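Local coordinates for protein GH3 beta-N-acetylglucosaminidase (Paenibacillaceae, PDB 6K5J) that hydrolyses terminal beta-linked N-acetylglucosamine from glycosides, probably including chitin-derived oligosaccharides, at residues H196-V201 against M272-K277. Residues are numbered along the deposited sequence; the frame is centred on the assembly and turned at random.
With NAG (2-acetamido-2-deoxy-beta-D-glucopyranose), chain B.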
loop_
_atom_site.group_PDB
_atom_site.type_symbol
_atom_site.label_atom_id
_atom_site.label_comp_id
_atom_site.label_asym_id
_atom_site.label_seq_id
_atom_site.Cartn_x
_atom_site.Cartn_y
_atom_site.Cartn_z
ATOM N N HIS A 196 1.714 -3.204 15.463
ATOM C CA HIS A 196 1.273 -3.661 16.773
ATOM C C HIS A 196 2.370 -4.262 17.625
ATOM O O HIS A 196 2.203 -4.330 18.848
ATOM C CB HIS A 196 0.156 -4.712 16.630
ATOM C CG HIS A 196 -0.980 -4.258 15.772
ATOM N ND1 HIS A 196 -1.654 -3.077 15.999
ATOM C CD2 HIS A 196 -1.544 -4.807 14.668
ATOM C CE1 HIS A 196 -2.591 -2.924 15.079
ATOM N NE2 HIS A 196 -2.544 -3.960 14.259
ATOM N N ALA A 197 3.467 -4.708 17.022
ATOM C CA ALA A 197 4.528 -5.415 17.721
ATOM C C ALA A 197 5.850 -5.057 17.055
ATOM O O ALA A 197 5.890 -4.315 16.068
ATOM C CB ALA A 197 4.274 -6.929 17.702
ATOM N N LEU A 198 6.940 -5.593 17.604
ATOM C CA LEU A 198 8.281 -5.446 17.041
ATOM C C LEU A 198 8.680 -6.769 16.395
ATOM O O LEU A 198 9.200 -7.668 17.074
ATOM C CB LEU A 198 9.277 -5.047 18.129
ATOM C CG LEU A 198 10.721 -4.753 17.724
ATOM C CD1 LEU A 198 10.787 -3.641 16.675
ATOM C CD2 LEU A 198 11.520 -4.359 18.966
ATOM N N PRO A 199 8.447 -6.945 15.098
ATOM C CA PRO A 199 8.706 -8.240 14.465
ATOM C C PRO A 199 10.196 -8.477 14.274
ATOM O O PRO A 199 11.011 -7.551 14.270
ATOM C CB PRO A 199 7.989 -8.130 13.109
ATOM C CG PRO A 199 7.150 -6.847 13.189
ATOM C CD PRO A 199 7.904 -5.969 14.141
ATOM N N THR A 200 10.537 -9.753 14.107
ATOM C CA THR A 200 11.898 -10.191 13.833
ATOM C C THR A 200 11.918 -10.996 12.543
ATOM O O THR A 200 11.041 -11.836 12.319
ATOM C CB THR A 200 12.453 -11.052 14.975
ATOM O OG1 THR A 200 12.467 -10.293 16.185
ATOM C CG2 THR A 200 13.882 -11.535 14.652
ATOM N N VAL A 201 12.904 -10.717 11.696
ATOM C CA VAL A 201 13.269 -11.573 10.569
ATOM C C VAL A 201 14.617 -12.177 10.943
ATOM O O VAL A 201 15.641 -11.485 10.866
ATOM C CB VAL A 201 13.335 -10.782 9.255
ATOM C CG1 VAL A 201 13.805 -11.674 8.105
ATOM C CG2 VAL A 201 11.960 -10.187 8.938
ATOM N N MET A 272 3.765 4.120 14.961
ATOM C CA MET A 272 3.534 2.681 15.055
ATOM C C MET A 272 4.122 2.110 16.347
ATOM O O MET A 272 5.153 2.575 16.846
ATOM C CB MET A 272 4.142 1.964 13.841
ATOM C CG MET A 272 3.440 2.260 12.506
ATOM S SD MET A 272 4.487 1.871 11.071
ATOM C CE MET A 272 4.247 0.095 10.968
ATOM N N ASN A 273 3.449 1.080 16.883
ATOM C CA ASN A 273 3.845 0.488 18.161
ATOM C C ASN A 273 5.311 0.078 18.174
ATOM O O ASN A 273 5.984 0.198 19.203
ATOM C CB ASN A 273 2.982 -0.736 18.482
ATOM C CG ASN A 273 1.688 -0.378 19.185
ATOM O OD1 ASN A 273 1.266 0.773 19.177
ATOM N ND2 ASN A 273 1.047 -1.376 19.799
ATOM N N ALA A 274 5.821 -0.428 17.048
ATOM C CA ALA A 274 7.201 -0.899 17.030
ATOM C C ALA A 274 8.180 0.186 17.470
ATOM O O ALA A 274 9.232 -0.128 18.038
ATOM C CB ALA A 274 7.561 -1.418 15.640
ATOM N N ILE A 275 7.846 1.455 17.242
ATOM C CA ILE A 275 8.666 2.578 17.694
ATOM C C ILE A 275 8.079 3.245 18.931
ATOM O O ILE A 275 8.773 3.422 19.932
ATOM C CB ILE A 275 8.861 3.612 16.562
ATOM C CG1 ILE A 275 9.467 2.968 15.305
ATOM C CG2 ILE A 275 9.756 4.747 17.052
ATOM C CD1 ILE A 275 10.847 2.371 15.518
ATOM N N SER A 276 6.808 3.659 18.866
ATOM C CA SER A 276 6.260 4.524 19.906
ATOM C C SER A 276 6.166 3.816 21.249
ATOM O O SER A 276 6.316 4.460 22.289
ATOM C CB SER A 276 4.880 5.052 19.506
ATOM O OG SER A 276 4.000 3.979 19.221
ATOM N N LYS A 277 5.924 2.507 21.253
ATOM C CA LYS A 277 5.768 1.783 22.508
ATOM C C LYS A 277 7.092 1.308 23.082
ATOM O O LYS A 277 7.227 1.202 24.305
ATOM C CB LYS A 277 4.834 0.582 22.316
ATOM C CG LYS A 277 4.527 -0.187 23.597
ATOM C CD LYS A 277 4.339 -1.677 23.336
ATOM C CE LYS A 277 2.929 -2.125 23.692
ATOM N NZ LYS A 277 2.725 -3.589 23.465
HETATM C C1 NAG B . 2.875 2.622 8.029
HETATM C C2 NAG B . 2.993 1.633 6.841
HETATM C C3 NAG B . 3.635 2.306 5.615
HETATM C C4 NAG B . 2.987 3.650 5.313
HETATM C C5 NAG B . 3.032 4.516 6.561
HETATM C C6 NAG B . 2.412 5.883 6.381
HETATM C C7 NAG B . 3.403 -0.795 7.028
HETATM C C8 NAG B . 4.366 -1.850 7.500
HETATM N N2 NAG B . 3.774 0.472 7.243
HETATM O O1 NAG B . 2.036 2.055 8.978
HETATM O O3 NAG B . 3.518 1.456 4.477
HETATM O O4 NAG B . 3.675 4.302 4.252
HETATM O O5 NAG B . 2.288 3.853 7.589
HETATM O O6 NAG B . 0.998 5.799 6.244
HETATM O O7 NAG B . 2.351 -1.079 6.458
#
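With its CG anti to the carbonyl carbon (chi1 -86°), Asn-273 brings its amide over the face of the His-196 peptide, and ND2 reaches His-196 O from above the carbonyl plane in a weak hydrogen bond (3.3 Å, N-H...O 158°). On the same side, Asn-273 CB packs over the face of that peptide, 3.7 Å from His-196 C. One residue on, the methyl of Ala-274 likewise meets main chain, its CB 3.4 Å from Ala-197 O. Leu-198 completes the seam, CD1 reaching Ala-274 CB at 4.1 Å. At the N-cap, Met-272 presents its carbonyl oxygen to the N-H groups of Ile-275 and Ser-276, and its side chain, bent at chi3 (81°), turns to the bound N-acetylglucosamine. SD lies 3.2 Å from NAG O1 and CE 3.8 Å from NAG N2, a thioether wall beside the anomeric centre. Trimming Met-272 to an alanine would remove SD and CE, and is likely to leave a gap beside O1 and N2 and the sugar less firmly bounded there. Asp-83, Arg-152, Lys-182, His-183 and Asp-268 hydrogen-bond the same sugar, and His-195 is joined to Asn-273 through the backbone. The loop after strand 178-184 thus packs on helix 273-276, a position consistent with the mobile active-site loop of family 3 N-acetylglucosaminidases. With one weak hydrogen bond, and Ala-274 O buried without a polar partner, the contact probably relies more on close packing than on polar pairing.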